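Local coordinates for sugar ABC transporter, periplasmic sugar-binding protein (Caulobacter crescentus, PDB 4IRX) that binds myo-inositol in the periplasm as the substrate-binding protein of an ABC transporter for nutrient uptake, at residues A[112-117]-A[146-151]; A[226-231]-A[247-252]; A[243-248]-A[279-284]. All coordinates share one frame; numbering follows the deposited sequence.

Overall arrangement
Followed from the N terminus, the chain meets contact 1 first: it closes a loop of 28 residues between the start of helix 113-127 and helix 144-160, and it is complete before the other two open. Contacts 2 and 3 cross, closing loops of 15 and 30 residues, since 243-248 begins inside the loop of contact 2 and both use strand 246-248. Contact 2 joins the loop after strand 224-226, of the four-stranded sheet, to that strand of the larger sheet, and contact 3 pairs the strand with 275-282 within the larger sheet. Contacts 1 and 2 meet at myo-inositol, where Arg149 lies against Phe228, while Pro279 of contact 3 packs on the start of helix 113-127.

Contact 1: A[112-117]-A[146-151]; sequences DNVAGG and SIERVK. With INS (1,2,3,4,5,6-hexahydroxy-cyclohexane), chain C.
Arg149 and Asn113 illustrate how a second-shell amide can position a ligand-binding guanidinium. The arginine grips the amide oxygen side-on with two nitrogens: NE reaches Asn113 OD1 at 2.9 Å, and NH2 reaches the same atom at 3.0 Å. Both come from one face of the amide, above its plane and not on a lone pair, whereas OD1 itself lies in the guanidinium plane; the two planes are 60° apart. The two outer nitrogens then turn to myo-inositol, NH2 donating to INS O1 at 2.8 Å and NH1 to INS O2 at 2.9 Å. A bend at chi3 (-132°) swings the guanidinium from the helix toward the sugar alcohol.

The amide nitrogen turns to solvent: Asn113 ND2 donates to a water that in turn donates to Glu148 OE1 at 2.6 Å. A second water donates a hydrogen bond to Asp112 OD1 and accepts from Val114 N, with a weak bond to Glu148 OE1. As N-cap of helix 113-127, Asp112 also takes Ala115 N on OD1. Beneath this polar network Val114 CG2 rests on Glu148 CB at 3.7 Å, the side chains crossing at about a right angle. The axes of the short helical segments 113-117 and 146-151 approach to 6.6 Å at 41°, and Gly117 CA lies 3.4 Å from Arg149 O, where a side chain would clash.

A leucine in place of Arg149 would probably leave Asn113 OD1 without both its donors and INS O1 and O2 each without one donor. The chemistry thus implies a two-shell arrangement, in which the helix start helps fix the rotation of the guanidinium and the guanidinium offers NH1 and NH2 to two neighbouring hydroxyls.

Contact 2: A[226-231]-A[247-252]; sequences IGFDAI and VEQNPG. With INS (1,2,3,4,5,6-hexahydroxy-cyclohexane), chain C.
The Phe228 ring receives Val247 over one face and Gln249 and Asp229 OD1 at its edge; the opposite face is taken by the Arg149 guanidinium in a cation-pi contact. Val247 CB stands 3.7 Å from the ring centroid, close to the ring normal, a CH-pi contact shifted toward the CD2 side. The Gln249 amide stands almost perpendicular to the ring (89°), with NE2 3.6 Å from Phe228 CE1.

Beyond the ring edge, Asp229 and Gln249 run side by side toward the ligand, carboxylate and amide 30° apart. Gln249 NE2 donates to Asp229 OD1 at 2.9 Å, on the anti side but tilted out of the carboxylate plane, and also to INS O1. With chi1 at 60°, the glutamine CG sits between its backbone N and carbonyl carbon, and from there the extended chain carries the amide past the ring to the sugar alcohol. The carboxylate spans two neighbouring hydroxyls: INS O2 donates to Asp229 OD1 at 2.7 Å and INS O3 to Asp229 OD2 at 2.6 Å. OD1 therefore accepts from both protein and ligand, which should restrain the rotation of the carboxylate.

The backbones are joined by Asp229 N donating to Val247 O at 2.8 Å. Two waters link the carbonyls of Asp229 and Ala230 to the carboxylate of Glu248, weakly in the first case, where the water also accepts from Gln249 N; the carboxylate accepts from Asn250 N as well. Asp96, Asp140 and Gln20 help complete the ligand shell. Acids and amides bonding the hydroxyls of a polyol held between the lobes are characteristic of the interdomain site of sugar-type periplasmic binding proteins.

Contact 3: A[243-248]-A[279-284]; sequences MVATVE and PVLITS
Thr246 and Ile282 lie side by side and point the same way, Thr246 CG2 meeting Ile282 CB at 3.9 Å. The threonine OG1 is turned to other partners, Asp203 and Ala230 N. Ile282 also leans diagonally across to the partner strand: with CG1 anti to the carbonyl carbon (chi1 -59°), that atom meets Glu248 CB at 3.9 Å. Val280 shares this side of the pairing with them.

Val247 and Leu281 occupy the other side. Their side chains cross at about a right angle, with Val247 CG2 and Leu281 CD1 4.1 Å apart. The other valine branch, CG1, lies alongside the proline ring and touches Pro279 CB at 3.6 Å. Leu281 CD1 reaches back over the backbone as well, coming 3.4 Å from Thr246 O, while Ala245 CB touches the methyls of Leu281 and Thr283.

Backbone bonds hold this alternation in register. Thr246 and Ile282 exchange two hydrogen bonds, the one from Ile282 N to Thr246 O being nearly straight at 177°. Glu248 and Val280 exchange two more, and Val247 faces Leu281 as the non-hydrogen-bonded pair between them. Further along, a water bridges Val244 O and Ser284 N. The result is a twisted antiparallel pairing at the edge of an otherwise parallel sheet, with strand 246-248 outermost, as in the bilobed alpha/beta fold of periplasmic binding proteins.

Contact 1: A[112-117]-A[146-151]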
loop_
_atom_site.group_PDB
_atom_site.type_symbol
_atom_site.label_atom_id
_atom_site.label_comp_id
_atom_site.label_asym_id
_atom_site.label_seq_id
_atom_site.Cartn_x
_atom_site.Cartn_y
_atom_site.Cartn_z
ATOM N N ASP A 112 5.676 5.188 6.140
ATOM C CA ASP A 112 5.101 5.470 7.452
ATOM C C ASP A 112 3.619 5.645 7.245
ATOM O O ASP A 112 3.155 6.744 6.940
ATOM C CB ASP A 112 5.703 6.741 8.058
ATOM C CG ASP A 112 5.198 7.021 9.461
ATOM O OD1 ASP A 112 4.205 6.402 9.900
ATOM O OD2 ASP A 112 5.793 7.906 10.118
ATOM N N ASN A 113 2.895 4.548 7.417
ATOM C CA ASN A 113 1.488 4.553 7.052
ATOM C C ASN A 113 0.582 5.219 8.069
ATOM O O ASN A 113 -0.469 5.766 7.702
ATOM C CB ASN A 113 1.035 3.132 6.720
ATOM C CG ASN A 113 1.429 2.722 5.305
ATOM O OD1 ASN A 113 1.117 3.431 4.347
ATOM N ND2 ASN A 113 2.161 1.616 5.173
ATOM N N VAL A 114 1.002 5.210 9.339
ATOM C CA VAL A 114 0.314 6.021 10.339
ATOM C C VAL A 114 0.396 7.506 9.963
ATOM O O VAL A 114 -0.614 8.215 9.971
ATOM C CB VAL A 114 0.869 5.811 11.764
ATOM C CG1 VAL A 114 0.140 6.756 12.731
ATOM C CG2 VAL A 114 0.728 4.343 12.209
ATOM N N ALA A 115 1.586 7.984 9.594
ATOM C CA ALA A 115 1.709 9.369 9.169
ATOM C C ALA A 115 0.889 9.618 7.913
ATOM O O ALA A 115 0.315 10.685 7.760
ATOM C CB ALA A 115 3.159 9.737 8.929
ATOM N N GLY A 116 0.844 8.642 7.001
ATOM C CA GLY A 116 0.024 8.808 5.798
ATOM C C GLY A 116 -1.457 8.958 6.059
ATOM O O GLY A 116 -2.093 9.857 5.504
ATOM N N GLY A 117 -1.988 8.089 6.919
ATOM C CA GLY A 117 -3.378 8.172 7.311
ATOM C C GLY A 117 -3.664 9.470 8.045
ATOM O O GLY A 117 -4.685 10.137 7.807
ATOM N N SER A 146 -2.902 -1.250 5.936
ATOM C CA SER A 146 -4.296 -0.907 6.199
ATOM C C SER A 146 -4.483 -0.557 7.667
ATOM O O SER A 146 -5.047 0.481 8.009
ATOM C CB SER A 146 -5.195 -2.065 5.816
ATOM O OG SER A 146 -6.552 -1.709 6.003
ATOM N N ILE A 147 -4.018 -1.431 8.542
ATOM C CA ILE A 147 -4.146 -1.204 9.974
ATOM C C ILE A 147 -3.552 0.135 10.397
ATOM O O ILE A 147 -4.186 0.899 11.134
ATOM C CB ILE A 147 -3.497 -2.371 10.745
ATOM C CG1 ILE A 147 -4.243 -3.667 10.420
ATOM C CG2 ILE A 147 -3.463 -2.073 12.229
ATOM C CD1 ILE A 147 -3.516 -4.927 10.843
ATOM N N GLU A 148 -2.366 0.447 9.893
ATOM C CA GLU A 148 -1.697 1.691 10.270
ATOM C C GLU A 148 -2.298 2.940 9.611
ATOM O O GLU A 148 -2.415 3.997 10.243
ATOM C CB GLU A 148 -0.207 1.589 9.951
ATOM C CG GLU A 148 0.508 0.610 10.864
ATOM C CD GLU A 148 1.906 0.305 10.393
ATOM O OE1 GLU A 148 2.339 0.925 9.402
ATOM O OE2 GLU A 148 2.556 -0.567 11.003
ATOM N N ARG A 149 -2.693 2.832 8.349
ATOM C CA ARG A 149 -3.377 3.945 7.694
ATOM C C ARG A 149 -4.658 4.294 8.405
ATOM O O ARG A 149 -4.944 5.474 8.609
ATOM C CB ARG A 149 -3.717 3.640 6.232
ATOM C CG ARG A 149 -2.727 4.194 5.272
ATOM C CD ARG A 149 -2.932 3.677 3.855
ATOM N NE ARG A 149 -1.627 3.259 3.372
ATOM C CZ ARG A 149 -1.405 2.577 2.258
ATOM N NH1 ARG A 149 -2.434 2.246 1.478
ATOM N NH2 ARG A 149 -0.173 2.207 1.947
ATOM N N VAL A 150 -5.448 3.282 8.744
ATOM C CA VAL A 150 -6.688 3.462 9.466
ATOM C C VAL A 150 -6.417 4.145 10.815
ATOM O O VAL A 150 -7.121 5.054 11.220
ATOM C CB VAL A 150 -7.383 2.088 9.653
ATOM C CG1 VAL A 150 -8.342 2.131 10.763
ATOM C CG2 VAL A 150 -8.087 1.691 8.372
ATOM N N LYS A 151 -5.363 3.678 11.506
ATOM C CA LYS A 151 -5.030 4.269 12.822
ATOM C C LYS A 151 -4.725 5.766 12.680
ATOM O O LYS A 151 -5.179 6.572 13.463
ATOM C CB LYS A 151 -3.867 3.544 13.531
ATOM C CG LYS A 151 -3.351 4.358 14.721
ATOM C CD LYS A 151 -2.403 3.649 15.636
ATOM C CE LYS A 151 -2.246 4.481 16.906
ATOM N NZ LYS A 151 -1.514 5.765 16.669
HETATM C C1 INS C . -0.109 -0.427 -0.762
HETATM C C2 INS C . -0.883 0.348 -1.776
HETATM C C3 INS C . -1.801 -0.597 -2.506
HETATM C C4 INS C . -2.760 -1.231 -1.549
HETATM C C5 INS C . -2.023 -2.046 -0.554
HETATM C C6 INS C . -1.006 -1.205 0.181
HETATM O O1 INS C . 0.737 0.431 -0.038
HETATM O O2 INS C . -1.595 1.368 -1.144
HETATM O O3 INS C . -2.488 0.072 -3.536
HETATM O O4 INS C . -3.698 -2.004 -2.227
HETATM O O5 INS C . -2.933 -2.628 0.325
HETATM O O6 INS C . -0.318 -1.952 1.150
HETATM O O HOH W 1 3.634 3.824 10.367
HETATM O O HOH W 2 2.769 -0.595 7.279
#

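Contact 2: A[226-231]-A[247-252]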
loop_
_atom_site.group_PDB
_atom_site.type_symbol
_atom_site.label_atom_id
_atom_site.label_comp_id
_atom_site.label_asym_id
_atom_site.label_seq_id
_atom_site.Cartn_x
_atom_site.Cartn_y
_atom_site.Cartn_z
ATOM N N ILE A 226 -10.460 11.409 -1.539
ATOM C CA ILE A 226 -9.026 11.430 -1.309
ATOM C C ILE A 226 -8.541 10.012 -1.393
ATOM O O ILE A 226 -9.195 9.096 -0.869
ATOM C CB ILE A 226 -8.664 11.968 0.088
ATOM C CG1 ILE A 226 -9.167 13.386 0.260
ATOM C CG2 ILE A 226 -7.166 11.966 0.288
ATOM C CD1 ILE A 226 -8.398 14.116 1.312
ATOM N N GLY A 227 -7.426 9.813 -2.089
ATOM C CA GLY A 227 -6.844 8.487 -2.220
ATOM C C GLY A 227 -5.471 8.378 -1.567
ATOM O O GLY A 227 -5.058 9.190 -0.741
ATOM N N PHE A 228 -4.768 7.349 -1.989
ATOM C CA PHE A 228 -3.445 7.030 -1.465
ATOM C C PHE A 228 -2.756 6.249 -2.563
ATOM O O PHE A 228 -3.328 5.294 -3.089
ATOM C CB PHE A 228 -3.598 6.168 -0.193
ATOM C CG PHE A 228 -2.397 6.213 0.746
ATOM C CD1 PHE A 228 -1.208 5.571 0.413
ATOM C CD2 PHE A 228 -2.478 6.888 1.965
ATOM C CE1 PHE A 228 -0.084 5.611 1.287
ATOM C CE2 PHE A 228 -1.387 6.932 2.852
ATOM C CZ PHE A 228 -0.176 6.290 2.515
ATOM N N ASP A 229 -1.538 6.652 -2.918
ATOM C CA ASP A 229 -0.581 5.947 -3.838
ATOM C C ASP A 229 0.001 6.874 -4.896
ATOM O O ASP A 229 1.073 6.609 -5.414
ATOM C CB ASP A 229 -1.112 4.700 -4.596
ATOM C CG ASP A 229 -1.368 3.519 -3.692
ATOM O OD1 ASP A 229 -0.874 3.527 -2.548
ATOM O OD2 ASP A 229 -2.085 2.591 -4.120
ATOM N N ALA A 230 -0.722 7.934 -5.240
ATOM C CA ALA A 230 -0.308 8.841 -6.320
ATOM C C ALA A 230 -0.056 8.114 -7.644
ATOM O O ALA A 230 0.934 8.372 -8.335
ATOM C CB ALA A 230 0.917 9.683 -5.901
ATOM N N ILE A 231 -0.948 7.202 -8.004
ATOM C CA ILE A 231 -0.815 6.563 -9.307
ATOM C C ILE A 231 -1.212 7.586 -10.378
ATOM O O ILE A 231 -1.960 8.517 -10.093
ATOM C CB ILE A 231 -1.649 5.253 -9.440
ATOM C CG1 ILE A 231 -3.141 5.549 -9.485
ATOM C CG2 ILE A 231 -1.309 4.277 -8.292
ATOM C CD1 ILE A 231 -4.026 4.265 -9.612
ATOM N N VAL A 247 -1.820 10.498 -1.799
ATOM C CA VAL A 247 -0.644 10.478 -0.936
ATOM C C VAL A 247 0.484 9.775 -1.661
ATOM O O VAL A 247 0.310 8.645 -2.122
ATOM C CB VAL A 247 -0.920 9.769 0.421
ATOM C CG1 VAL A 247 0.333 9.798 1.295
ATOM C CG2 VAL A 247 -2.071 10.418 1.160
ATOM N N GLU A 248 1.633 10.434 -1.753
ATOM C CA GLU A 248 2.845 9.844 -2.302
ATOM C C GLU A 248 3.583 9.048 -1.248
ATOM O O GLU A 248 3.857 9.554 -0.146
ATOM C CB GLU A 248 3.768 10.954 -2.818
ATOM C CG GLU A 248 5.149 10.449 -3.251
ATOM C CD GLU A 248 5.116 9.571 -4.472
ATOM O OE1 GLU A 248 4.377 9.907 -5.423
ATOM O OE2 GLU A 248 5.811 8.531 -4.501
ATOM N N GLN A 249 3.894 7.794 -1.565
ATOM C CA GLN A 249 4.631 6.928 -0.649
ATOM C C GLN A 249 5.893 6.310 -1.246
ATOM O O GLN A 249 6.526 5.425 -0.629
ATOM C CB GLN A 249 3.739 5.826 -0.088
ATOM C CG GLN A 249 3.116 4.886 -1.106
ATOM C CD GLN A 249 2.661 3.598 -0.466
ATOM O OE1 GLN A 249 3.340 3.043 0.412
ATOM N NE2 GLN A 249 1.458 3.135 -0.855
ATOM N N ASN A 250 6.290 6.781 -2.423
ATOM C CA ASN A 250 7.571 6.371 -3.031
ATOM C C ASN A 250 7.817 4.864 -3.121
ATOM O O ASN A 250 8.822 4.349 -2.627
ATOM C CB ASN A 250 8.743 7.041 -2.292
ATOM C CG ASN A 250 8.944 8.491 -2.709
ATOM O OD1 ASN A 250 9.461 8.765 -3.798
ATOM N ND2 ASN A 250 8.530 9.416 -1.860
ATOM N N PRO A 251 6.919 4.133 -3.790
ATOM C CA PRO A 251 7.067 2.682 -3.907
ATOM C C PRO A 251 8.316 2.282 -4.677
ATOM O O PRO A 251 8.869 1.238 -4.337
ATOM C CB PRO A 251 5.788 2.252 -4.638
ATOM C CG PRO A 251 5.305 3.496 -5.343
ATOM C CD PRO A 251 5.685 4.627 -4.424
ATOM N N GLY A 252 8.763 3.065 -5.650
ATOM C CA GLY A 252 9.993 2.736 -6.351
ATOM C C GLY A 252 11.146 2.711 -5.362
ATOM O O GLY A 252 11.940 1.775 -5.316
HETATM C C1 INS C . -0.109 -0.427 -0.762
HETATM C C2 INS C . -0.883 0.348 -1.776
HETATM C C3 INS C . -1.801 -0.597 -2.506
HETATM C C4 INS C . -2.760 -1.231 -1.549
HETATM C C5 INS C . -2.023 -2.046 -0.554
HETATM C C6 INS C . -1.006 -1.205 0.181
HETATM O O1 INS C . 0.737 0.431 -0.038
HETATM O O2 INS C . -1.595 1.368 -1.144
HETATM O O3 INS C . -2.488 0.072 -3.536
HETATM O O4 INS C . -3.698 -2.004 -2.227
HETATM O O5 INS C . -2.933 -2.628 0.325
HETATM O O6 INS C . -0.318 -1.952 1.150
HETATM O O HOH W 3 3.325 6.721 -4.155
HETATM O O HOH W 4 3.588 8.813 -7.833
#

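Contact 3: A[243-248]-A[279-284]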
loop_
_atom_site.group_PDB
_atom_site.type_symbol
_atom_site.label_atom_id
_atom_site.label_comp_id
_atom_site.label_asym_id
_atom_site.label_seq_id
_atom_site.Cartn_x
_atom_site.Cartn_y
_atom_site.Cartn_z
HETATM N N MSE A 243 -10.776 14.821 -8.258
HETATM C CA MSE A 243 -10.283 14.262 -7.001
HETATM C C MSE A 243 -9.478 15.351 -6.324
HETATM O O MSE A 243 -8.818 16.133 -6.988
HETATM C CB MSE A 243 -9.382 13.056 -7.273
HETATM C CG MSE A 243 -9.794 11.780 -6.559
HETATM SE SE MSE A 243 -8.641 10.308 -7.043
HETATM C CE MSE A 243 -7.006 10.981 -6.209
ATOM N N VAL A 244 -9.513 15.415 -4.996
ATOM C CA VAL A 244 -8.845 16.524 -4.312
ATOM C C VAL A 244 -7.383 16.248 -3.947
ATOM O O VAL A 244 -6.533 17.125 -4.035
ATOM C CB VAL A 244 -9.628 17.004 -3.050
ATOM C CG1 VAL A 244 -10.931 17.666 -3.440
ATOM C CG2 VAL A 244 -9.890 15.833 -2.089
ATOM N N ALA A 245 -7.088 15.007 -3.582
ATOM C CA ALA A 245 -5.764 14.707 -3.072
ATOM C C ALA A 245 -5.474 13.235 -3.110
ATOM O O ALA A 245 -6.386 12.402 -3.214
ATOM C CB ALA A 245 -5.603 15.243 -1.624
ATOM N N THR A 246 -4.185 12.918 -3.045
ATOM C CA THR A 246 -3.742 11.548 -2.857
ATOM C C THR A 246 -2.483 11.624 -1.997
ATOM O O THR A 246 -2.161 12.692 -1.462
ATOM C CB THR A 246 -3.526 10.788 -4.215
ATOM O OG1 THR A 246 -3.128 9.430 -3.960
ATOM C CG2 THR A 246 -2.469 11.492 -5.081
ATOM N N VAL A 247 -1.820 10.498 -1.799
ATOM C CA VAL A 247 -0.644 10.478 -0.936
ATOM C C VAL A 247 0.484 9.775 -1.661
ATOM O O VAL A 247 0.310 8.645 -2.122
ATOM C CB VAL A 247 -0.920 9.769 0.421
ATOM C CG1 VAL A 247 0.333 9.798 1.295
ATOM C CG2 VAL A 247 -2.071 10.418 1.160
ATOM N N GLU A 248 1.633 10.434 -1.753
ATOM C CA GLU A 248 2.845 9.844 -2.302
ATOM C C GLU A 248 3.583 9.048 -1.248
ATOM O O GLU A 248 3.857 9.554 -0.146
ATOM C CB GLU A 248 3.768 10.954 -2.818
ATOM C CG GLU A 248 5.149 10.449 -3.251
ATOM C CD GLU A 248 5.116 9.571 -4.472
ATOM O OE1 GLU A 248 4.377 9.907 -5.423
ATOM O OE2 GLU A 248 5.811 8.531 -4.501
ATOM N N PRO A 279 5.544 9.850 3.960
ATOM C CA PRO A 279 4.625 10.132 2.861
ATOM C C PRO A 279 4.360 11.621 2.738
ATOM O O PRO A 279 4.556 12.381 3.688
ATOM C CB PRO A 279 3.360 9.396 3.289
ATOM C CG PRO A 279 3.383 9.522 4.807
ATOM C CD PRO A 279 4.838 9.410 5.177
ATOM N N VAL A 280 3.873 12.034 1.579
ATOM C CA VAL A 280 3.571 13.430 1.322
ATOM C C VAL A 280 2.192 13.524 0.680
ATOM O O VAL A 280 1.903 12.819 -0.295
ATOM C CB VAL A 280 4.582 14.029 0.334
ATOM C CG1 VAL A 280 4.303 15.519 0.128
ATOM C CG2 VAL A 280 6.005 13.812 0.801
ATOM N N LEU A 281 1.339 14.396 1.213
ATOM C CA LEU A 281 0.035 14.653 0.585
ATOM C C LEU A 281 0.212 15.404 -0.734
ATOM O O LEU A 281 0.939 16.398 -0.804
ATOM C CB LEU A 281 -0.854 15.470 1.523
ATOM C CG LEU A 281 -2.318 15.612 1.100
ATOM C CD1 LEU A 281 -3.040 14.358 1.428
ATOM C CD2 LEU A 281 -2.954 16.790 1.839
ATOM N N ILE A 282 -0.468 14.926 -1.774
ATOM C CA ILE A 282 -0.398 15.498 -3.117
ATOM C C ILE A 282 -1.737 16.111 -3.473
ATOM O O ILE A 282 -2.758 15.416 -3.487
ATOM C CB ILE A 282 -0.046 14.420 -4.170
ATOM C CG1 ILE A 282 1.303 13.754 -3.871
ATOM C CG2 ILE A 282 -0.030 15.017 -5.579
ATOM C CD1 ILE A 282 2.533 14.665 -4.065
ATOM N N THR A 283 -1.715 17.410 -3.779
ATOM C CA THR A 283 -2.895 18.139 -4.250
ATOM C C THR A 283 -2.563 18.807 -5.572
ATOM O O THR A 283 -1.474 18.617 -6.111
ATOM C CB THR A 283 -3.322 19.200 -3.231
ATOM O OG1 THR A 283 -2.282 20.173 -3.094
ATOM C CG2 THR A 283 -3.576 18.574 -1.883
ATOM N N SER A 284 -3.485 19.603 -6.115
ATOM C CA SER A 284 -3.212 20.215 -7.413
ATOM C C SER A 284 -2.030 21.176 -7.429
ATOM O O SER A 284 -1.359 21.291 -8.459
ATOM C CB SER A 284 -4.477 20.889 -7.962
ATOM O OG SER A 284 -4.922 21.886 -7.073
HETATM O O HOH W 5 -6.345 19.435 -5.222
#